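Local coordinates for protein putative methylase (Clostridium difficile, PDB 3LDU) that probably methylates guanine bases of ribosomal RNA and binds GTP in its methyltransferase domain, at residues S52-R57 against W242-D247; I209-A214 against E278-D283. All coordinates share one frame; numbering follows the deposited sequence.

Interaction 1: residues S52-R57 against W242-D247; sequences SNMWLR and WDVRKD
Helix 48-55 of the ferredoxin-like region packs here on helix 238-251, which lies between helix 208-217 and strand 260-264, with Met54 meeting Val244 and Arg245. Every direct contact between the two segments is made by Met54, selenomethionine in this crystal. Its CB lies 3.9 Å from Val244 CG1, and the two side chains run alongside one another, pointing opposite ways. With CG anti to the backbone N (chi1 180°) and the chain then bent at chi2 and chi3, its end swings across Arg245 at about a right angle. Met54 CE rests 3.6 Å from Arg245 CG and also lies over one face of the guanidinium, offset toward the rim and 3.7 Å from Arg245 NH1. Arg245 NH2 meanwhile bonds to Arg226 O and forms a salt bridge with Glu231, which together should restrain the plane on which the methyl sits.

Beyond Met54, a water held by three hydrogen bonds also bridges the two helices. It accepts from Trp55 NE1 at 2.8 Å, lying at the edge of the indole and in its plane, and donates to Val244 O at 3.0 Å and to Asp247 OD2 at 2.6 Å. Asp247 OD1 turns instead to Lys251, one turn further along helix 238-251. The Met54 side chain also packs against Trp241 and Ala248 of that helix.

Interaction 2: residues I209-A214 against E278-D283; sequences ILIEAA and EIAGVD
Glu212 OE2 is gripped twice, by a salt bridge from Arg168 NE and a hydrogen bond with Tyr170 OH, and Tyr170 in turn packs against Ile211 and Ala280, which meet each other across the contact. The carboxylate is buried, so these two partners probably help to keep it charged. Across the contact the chemistry is wholly apolar. Ile211 CG2, anti to the backbone N, is the branch that reaches over; it comes to 3.7 Å from Ala280 CB and, less closely, to 4.1 Å from Val282 CG2.

One turn along helix 208-217, Ala214 directs its CB toward the other segment, where it meets Val282. Ala214 CB is 3.6 Å from Val282 CB and fits between the two branches, lying 3.9 Å from Val282 CG1 and equally far from Val282 CG2. With Val282 CG1 set anti to the carbonyl carbon (chi1 -67°), CG2 falls between the backbone N and the carbonyl carbon. CG2 lies near Ala214 and Ile211 alike, while CG1 meets Ala214 alone of the two.

Both segments belong to the Rossmann-like fold of class I methyltransferases: helix 208-217 follows strand 199-201, and helix 267-280 makes the beta-alpha-beta crossover from strand 260-264 to strand 286-290. The crossover helix ends here in a Schellman motif. Gly281, with positive phi, is its C-prime residue; Gly281 N bonds to Glu278 O at 3.1 Å, and Val282 N bonds to Ala277 O, which holds Val282 at this turn with its side chain pointing back at helix 208-217. Ile286 of the neighbouring edge strand also touches Ile211 and Ala214. The Ile211 side chain is about 8 Å from the bound GTP, and Thr208, a GTP-binding residue, begins the same helix.

In the fold
Both contacts are buried, but they join different parts of the fold. Interaction 1 ties the ferredoxin-like region to helix 238-251 and lies away from the GTP site; interaction 2 packs two helices within the methyltransferase domain, close to that site. Interaction 1 includes the partly exposed Arg245, while all four touching residues of interaction 2 are buried. Their centres are 18 Å apart and their nearest atoms about 5 Å, without touching. Helices 208-217 and 238-251 follow one another in the chain. Interaction 1 mixes a methyl, a guanidinium face and a bridging water, whereas interaction 2 uses alanine and branched aliphatic side chains. Arg168 bonds to Arg57 O as well as to Glu212, linking the neighbourhoods.

Interaction 1: residues S52-R57 against W242-D247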
ATOM      1  N   SER A  52      -8.926  -9.466   0.749  1.00 21.07           N
ATOM      2  CA  SER A  52      -7.758  -8.673   1.166  1.00 23.44           C
ATOM      3  C   SER A  52      -7.062  -8.028  -0.024  1.00 19.91           C
ATOM      4  O   SER A  52      -6.763  -6.832  -0.008  1.00 19.59           O
ATOM      5  CB  SER A  52      -6.783  -9.540   1.963  1.00 23.77           C
ATOM      6  OG  SER A  52      -7.398  -9.966   3.165  1.00 23.40           O
ATOM      7  N   ASN A  53      -6.815  -8.809  -1.067  1.00 18.25           N
ATOM      8  CA  ASN A  53      -6.265  -8.264  -2.304  1.00 19.82           C
ATOM      9  C   ASN A  53      -7.196  -7.239  -2.944  1.00 21.70           C
ATOM     10  O   ASN A  53      -6.747  -6.224  -3.481  1.00 21.35           O
ATOM     11  CB  ASN A  53      -5.987  -9.400  -3.304  1.00 18.08           C
ATOM     12  CG  ASN A  53      -4.706 -10.120  -2.995  1.00 22.73           C
ATOM     13  OD1 ASN A  53      -3.625  -9.548  -3.120  1.00 18.41           O
ATOM     14  ND2 ASN A  53      -4.810 -11.381  -2.575  1.00 19.76           N
HETATM   15  N   MSE A  54      -8.498  -7.491  -2.867  1.00 21.57           N
HETATM   16  CA  MSE A  54      -9.470  -6.617  -3.527  1.00 21.87           C
HETATM   17  C   MSE A  54      -9.567  -5.252  -2.855  1.00 19.19           C
HETATM   18  O   MSE A  54      -9.686  -4.215  -3.532  1.00 23.21           O
HETATM   19  CB  MSE A  54     -10.851  -7.268  -3.519  1.00 26.71           C
HETATM   20  CG  MSE A  54     -11.951  -6.440  -4.174  1.00 28.48           C
HETATM   21 SE   MSE A  54     -11.621  -6.049  -6.069  0.60 33.83          SE
HETATM   22  CE  MSE A  54     -10.907  -7.708  -6.630  1.00 23.66           C
ATOM     23  N   TRP A  55      -9.534  -5.265  -1.525  1.00 20.93           N
ATOM     24  CA  TRP A  55      -9.974  -4.115  -0.740  1.00 21.16           C
ATOM     25  C   TRP A  55      -8.881  -3.345   0.001  1.00 20.15           C
ATOM     26  O   TRP A  55      -9.051  -2.155   0.274  1.00 21.28           O
ATOM     27  CB  TRP A  55     -11.068  -4.543   0.256  1.00 22.53           C
ATOM     28  CG  TRP A  55     -12.409  -4.730  -0.404  1.00 21.27           C
ATOM     29  CD1 TRP A  55     -13.012  -5.918  -0.742  1.00 22.85           C
ATOM     30  CD2 TRP A  55     -13.277  -3.692  -0.858  1.00 23.50           C
ATOM     31  NE1 TRP A  55     -14.220  -5.667  -1.357  1.00 24.29           N
ATOM     32  CE2 TRP A  55     -14.404  -4.312  -1.443  1.00 21.41           C
ATOM     33  CE3 TRP A  55     -13.224  -2.291  -0.820  1.00 23.57           C
ATOM     34  CZ2 TRP A  55     -15.465  -3.580  -1.977  1.00 20.63           C
ATOM     35  CZ3 TRP A  55     -14.268  -1.570  -1.355  1.00 25.38           C
ATOM     36  CH2 TRP A  55     -15.375  -2.212  -1.926  1.00 24.44           C
ATOM     37  N   LEU A  56      -7.773  -3.997   0.346  1.00 18.53           N
ATOM     38  CA  LEU A  56      -6.769  -3.294   1.153  1.00 18.75           C
ATOM     39  C   LEU A  56      -5.991  -2.251   0.336  1.00 19.74           C
ATOM     40  O   LEU A  56      -5.354  -2.588  -0.672  1.00 21.05           O
ATOM     41  CB  LEU A  56      -5.811  -4.307   1.804  1.00 15.66           C
ATOM     42  CG  LEU A  56      -6.477  -5.267   2.782  1.00 19.25           C
ATOM     43  CD1 LEU A  56      -5.429  -6.265   3.306  1.00 23.22           C
ATOM     44  CD2 LEU A  56      -7.137  -4.514   3.939  1.00 22.74           C
ATOM     45  N   ARG A  57      -6.039  -0.989   0.779  1.00 18.09           N
ATOM     46  CA  ARG A  57      -5.370   0.117   0.087  1.00 18.19           C
ATOM     47  C   ARG A  57      -3.984   0.415   0.632  1.00 18.85           C
ATOM     48  O   ARG A  57      -3.183   1.050  -0.048  1.00 22.53           O
ATOM     49  CB  ARG A  57      -6.212   1.392   0.179  1.00 16.58           C
ATOM     50  CG  ARG A  57      -7.649   1.200  -0.238  1.00 19.60           C
ATOM     51  CD  ARG A  57      -8.431   2.497  -0.217  1.00 24.09           C
ATOM     52  NE  ARG A  57      -9.869   2.252  -0.319  1.00 23.67           N
ATOM     53  CZ  ARG A  57     -10.542   2.257  -1.459  1.00 20.87           C
ATOM     54  NH1 ARG A  57      -9.908   2.495  -2.611  1.00 23.62           N
ATOM     55  NH2 ARG A  57     -11.844   2.010  -1.452  1.00 23.91           N
ATOM     56  N   TRP A 242     -14.486 -14.833  -7.871  1.00 31.21           N
ATOM     57  CA  TRP A 242     -15.487 -14.269  -8.762  1.00 32.97           C
ATOM     58  C   TRP A 242     -16.546 -13.451  -8.014  1.00 30.30           C
ATOM     59  O   TRP A 242     -16.848 -12.318  -8.395  1.00 33.76           O
ATOM     60  CB  TRP A 242     -16.148 -15.364  -9.610  1.00 33.48           C
ATOM     61  CG  TRP A 242     -16.522 -14.844 -10.950  1.00 49.69           C
ATOM     62  CD1 TRP A 242     -15.685 -14.625 -12.008  1.00 55.30           C
ATOM     63  CD2 TRP A 242     -17.825 -14.440 -11.374  1.00 54.44           C
ATOM     64  NE1 TRP A 242     -16.393 -14.117 -13.073  1.00 61.66           N
ATOM     65  CE2 TRP A 242     -17.709 -13.995 -12.711  1.00 60.58           C
ATOM     66  CE3 TRP A 242     -19.081 -14.416 -10.760  1.00 61.34           C
ATOM     67  CZ2 TRP A 242     -18.801 -13.534 -13.440  1.00 64.35           C
ATOM     68  CZ3 TRP A 242     -20.168 -13.958 -11.489  1.00 66.80           C
ATOM     69  CH2 TRP A 242     -20.020 -13.525 -12.816  1.00 68.08           C
ATOM     70  N   ASP A 243     -17.093 -14.026  -6.947  1.00 30.09           N
ATOM     71  CA  ASP A 243     -18.114 -13.358  -6.151  1.00 27.27           C
ATOM     72  C   ASP A 243     -17.564 -12.087  -5.499  1.00 26.24           C
ATOM     73  O   ASP A 243     -18.266 -11.081  -5.393  1.00 28.40           O
ATOM     74  CB  ASP A 243     -18.665 -14.302  -5.086  1.00 27.78           C
ATOM     75  CG  ASP A 243     -19.540 -15.399  -5.679  1.00 37.43           C
ATOM     76  OD1 ASP A 243     -19.882 -15.294  -6.872  1.00 37.44           O
ATOM     77  OD2 ASP A 243     -19.890 -16.347  -4.952  1.00 38.92           O
ATOM     78  N   VAL A 244     -16.307 -12.141  -5.068  1.00 25.69           N
ATOM     79  CA  VAL A 244     -15.664 -10.974  -4.457  1.00 26.95           C
ATOM     80  C   VAL A 244     -15.502  -9.819  -5.445  1.00 27.20           C
ATOM     81  O   VAL A 244     -15.753  -8.664  -5.100  1.00 26.65           O
ATOM     82  CB  VAL A 244     -14.316 -11.335  -3.800  1.00 26.85           C
ATOM     83  CG1 VAL A 244     -13.519 -10.065  -3.470  1.00 25.71           C
ATOM     84  CG2 VAL A 244     -14.557 -12.161  -2.547  1.00 27.84           C
ATOM     85  N   ARG A 245     -15.096 -10.114  -6.676  1.00 27.10           N
ATOM     86  CA  ARG A 245     -15.028  -9.063  -7.701  1.00 32.73           C
ATOM     87  C   ARG A 245     -16.387  -8.474  -8.053  1.00 31.69           C
ATOM     88  O   ARG A 245     -16.524  -7.259  -8.200  1.00 29.87           O
ATOM     89  CB  ARG A 245     -14.393  -9.581  -8.990  1.00 37.41           C
ATOM     90  CG  ARG A 245     -12.902  -9.638  -8.947  1.00 45.62           C
ATOM     91  CD  ARG A 245     -12.312  -9.567 -10.337  1.00 43.95           C
ATOM     92  NE  ARG A 245     -10.890  -9.860 -10.269  1.00 47.23           N
ATOM     93  CZ  ARG A 245      -9.933  -8.942 -10.235  1.00 41.60           C
ATOM     94  NH1 ARG A 245     -10.235  -7.646 -10.293  1.00 37.61           N
ATOM     95  NH2 ARG A 245      -8.670  -9.327 -10.157  1.00 43.24           N
ATOM     96  N   LYS A 246     -17.382  -9.338  -8.243  1.00 33.00           N
ATOM     97  CA  LYS A 246     -18.724  -8.864  -8.565  1.00 29.38           C
ATOM     98  C   LYS A 246     -19.278  -8.012  -7.417  1.00 28.53           C
ATOM     99  O   LYS A 246     -19.925  -6.990  -7.645  1.00 35.17           O
ATOM    100  CB  LYS A 246     -19.667 -10.034  -8.850  1.00 38.45           C
ATOM    101  CG  LYS A 246     -20.935  -9.622  -9.577  1.00 51.90           C
ATOM    102  CD  LYS A 246     -20.645  -9.188 -11.011  1.00 64.86           C
ATOM    103  CE  LYS A 246     -20.211 -10.370 -11.874  1.00 72.73           C
ATOM    104  NZ  LYS A 246     -20.040 -10.003 -13.311  1.00 74.86           N
ATOM    105  N   ASP A 247     -19.033  -8.460  -6.188  1.00 28.27           N
ATOM    106  CA  ASP A 247     -19.459  -7.746  -4.996  1.00 30.84           C
ATOM    107  C   ASP A 247     -18.820  -6.361  -4.988  1.00 30.93           C
ATOM    108  O   ASP A 247     -19.489  -5.364  -4.713  1.00 29.96           O
ATOM    109  CB  ASP A 247     -19.038  -8.521  -3.743  1.00 29.02           C
ATOM    110  CG  ASP A 247     -19.402  -7.804  -2.453  1.00 37.12           C
ATOM    111  OD1 ASP A 247     -20.586  -7.459  -2.270  1.00 37.64           O
ATOM    112  OD2 ASP A 247     -18.496  -7.602  -1.617  1.00 36.72           O
TER
HETATM  113  O   HOH W   1     -16.001  -7.549  -2.350  1.00 30.12           O

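Interaction 2: residues I209-A214 against E278-D283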
ATOM      1  N   ILE A 209      -2.591  11.272  -5.116  1.00 17.41           N
ATOM      2  CA  ILE A 209      -3.311  11.529  -3.883  1.00 18.00           C
ATOM      3  C   ILE A 209      -4.803  11.695  -4.157  1.00 21.07           C
ATOM      4  O   ILE A 209      -5.630  11.139  -3.445  1.00 17.70           O
ATOM      5  CB  ILE A 209      -2.729  12.758  -3.149  1.00 16.39           C
ATOM      6  CG1 ILE A 209      -1.367  12.374  -2.565  1.00 16.28           C
ATOM      7  CG2 ILE A 209      -3.673  13.232  -2.038  1.00 20.08           C
ATOM      8  CD1 ILE A 209      -0.650  13.525  -1.880  1.00 21.07           C
ATOM      9  N   LEU A 210      -5.141  12.471  -5.184  1.00 16.22           N
ATOM     10  CA  LEU A 210      -6.546  12.713  -5.509  1.00 16.42           C
ATOM     11  C   LEU A 210      -7.251  11.490  -6.087  1.00 17.61           C
ATOM     12  O   LEU A 210      -8.408  11.235  -5.774  1.00 19.47           O
ATOM     13  CB  LEU A 210      -6.686  13.883  -6.472  1.00 18.62           C
ATOM     14  CG  LEU A 210      -6.230  15.196  -5.854  1.00 17.55           C
ATOM     15  CD1 LEU A 210      -6.208  16.305  -6.918  1.00 20.40           C
ATOM     16  CD2 LEU A 210      -7.153  15.524  -4.709  1.00 19.97           C
ATOM     17  N   ILE A 211      -6.565  10.752  -6.950  1.00 19.39           N
ATOM     18  CA  ILE A 211      -7.127   9.485  -7.434  1.00 20.17           C
ATOM     19  C   ILE A 211      -7.439   8.539  -6.266  1.00 20.01           C
ATOM     20  O   ILE A 211      -8.534   7.972  -6.187  1.00 20.67           O
ATOM     21  CB  ILE A 211      -6.213   8.842  -8.504  1.00 17.78           C
ATOM     22  CG1 ILE A 211      -6.175   9.741  -9.739  1.00 20.20           C
ATOM     23  CG2 ILE A 211      -6.703   7.433  -8.880  1.00 17.53           C
ATOM     24  CD1 ILE A 211      -5.045   9.438 -10.720  1.00 23.39           C
ATOM     25  N   GLU A 212      -6.497   8.379  -5.338  1.00 17.44           N
ATOM     26  CA  GLU A 212      -6.774   7.548  -4.172  1.00 18.17           C
ATOM     27  C   GLU A 212      -7.940   8.066  -3.343  1.00 18.81           C
ATOM     28  O   GLU A 212      -8.772   7.274  -2.870  1.00 20.57           O
ATOM     29  CB  GLU A 212      -5.529   7.333  -3.310  1.00 19.52           C
ATOM     30  CG  GLU A 212      -4.439   6.587  -4.035  1.00 19.93           C
ATOM     31  CD  GLU A 212      -4.772   5.099  -4.221  1.00 19.12           C
ATOM     32  OE1 GLU A 212      -5.306   4.473  -3.282  1.00 20.84           O
ATOM     33  OE2 GLU A 212      -4.488   4.569  -5.302  1.00 23.17           O
ATOM     34  N   ALA A 213      -8.018   9.390  -3.175  1.00 16.99           N
ATOM     35  CA  ALA A 213      -9.118   9.950  -2.413  1.00 16.95           C
ATOM     36  C   ALA A 213     -10.456   9.740  -3.120  1.00 18.96           C
ATOM     37  O   ALA A 213     -11.450   9.416  -2.472  1.00 21.54           O
ATOM     38  CB  ALA A 213      -8.881  11.440  -2.110  1.00 19.78           C
ATOM     39  N   ALA A 214     -10.490   9.947  -4.438  1.00 18.00           N
ATOM     40  CA  ALA A 214     -11.717   9.732  -5.196  1.00 21.72           C
ATOM     41  C   ALA A 214     -12.165   8.271  -5.046  1.00 20.91           C
ATOM     42  O   ALA A 214     -13.348   8.005  -4.845  1.00 21.33           O
ATOM     43  CB  ALA A 214     -11.515  10.074  -6.680  1.00 19.20           C
ATOM     44  N   GLU A 278      -8.802   8.913 -15.664  1.00 22.38           N
ATOM     45  CA  GLU A 278      -9.703   8.244 -16.608  1.00 27.66           C
ATOM     46  C   GLU A 278      -9.499   6.740 -16.528  1.00 27.74           C
ATOM     47  O   GLU A 278     -10.452   5.962 -16.519  1.00 29.03           O
ATOM     48  CB  GLU A 278      -9.444   8.708 -18.042  1.00 34.82           C
ATOM     49  CG  GLU A 278      -9.809  10.155 -18.304  1.00 42.76           C
ATOM     50  CD  GLU A 278      -9.883  10.478 -19.785  1.00 63.25           C
ATOM     51  OE1 GLU A 278      -9.843   9.531 -20.606  1.00 66.71           O
ATOM     52  OE2 GLU A 278      -9.988  11.678 -20.127  1.00 67.33           O
ATOM     53  N   ILE A 279      -8.239   6.333 -16.481  1.00 25.03           N
ATOM     54  CA  ILE A 279      -7.921   4.909 -16.390  1.00 27.04           C
ATOM     55  C   ILE A 279      -8.462   4.313 -15.096  1.00 28.85           C
ATOM     56  O   ILE A 279      -8.997   3.189 -15.088  1.00 23.31           O
ATOM     57  CB  ILE A 279      -6.408   4.664 -16.519  1.00 24.37           C
ATOM     58  CG1 ILE A 279      -5.963   5.026 -17.940  1.00 30.71           C
ATOM     59  CG2 ILE A 279      -6.081   3.200 -16.249  1.00 30.11           C
ATOM     60  CD1 ILE A 279      -4.479   5.172 -18.117  1.00 35.57           C
ATOM     61  N   ALA A 280      -8.328   5.066 -14.008  1.00 23.65           N
ATOM     62  CA  ALA A 280      -8.776   4.615 -12.699  1.00 26.17           C
ATOM     63  C   ALA A 280     -10.289   4.579 -12.616  1.00 27.77           C
ATOM     64  O   ALA A 280     -10.849   3.916 -11.748  1.00 31.03           O
ATOM     65  CB  ALA A 280      -8.218   5.517 -11.607  1.00 20.53           C
ATOM     66  N   GLY A 281     -10.947   5.310 -13.508  1.00 23.53           N
ATOM     67  CA  GLY A 281     -12.398   5.377 -13.506  1.00 25.86           C
ATOM     68  C   GLY A 281     -12.958   6.424 -12.556  1.00 30.58           C
ATOM     69  O   GLY A 281     -14.125   6.364 -12.173  1.00 31.27           O
ATOM     70  N   VAL A 282     -12.143   7.401 -12.169  1.00 24.57           N
ATOM     71  CA  VAL A 282     -12.646   8.440 -11.263  1.00 22.04           C
ATOM     72  C   VAL A 282     -12.561   9.847 -11.858  1.00 26.04           C
ATOM     73  O   VAL A 282     -12.639  10.833 -11.129  1.00 26.18           O
ATOM     74  CB  VAL A 282     -11.947   8.408  -9.887  1.00 22.05           C
ATOM     75  CG1 VAL A 282     -12.312   7.137  -9.156  1.00 26.28           C
ATOM     76  CG2 VAL A 282     -10.434   8.515 -10.045  1.00 23.69           C
ATOM     77  N   ASP A 283     -12.415   9.917 -13.177  1.00 24.53           N
ATOM     78  CA  ASP A 283     -12.317  11.198 -13.888  1.00 25.53           C
ATOM     79  C   ASP A 283     -13.480  12.154 -13.630  1.00 27.37           C
ATOM     80  O   ASP A 283     -13.313  13.372 -13.727  1.00 31.75           O
ATOM     81  CB  ASP A 283     -12.150  10.979 -15.399  1.00 29.70           C
ATOM     82  CG  ASP A 283     -13.158  10.004 -15.967  1.00 36.33           C
ATOM     83  OD1 ASP A 283     -13.113   8.805 -15.610  1.00 37.26           O
ATOM     84  OD2 ASP A 283     -13.994  10.436 -16.782  1.00 39.85           O
TER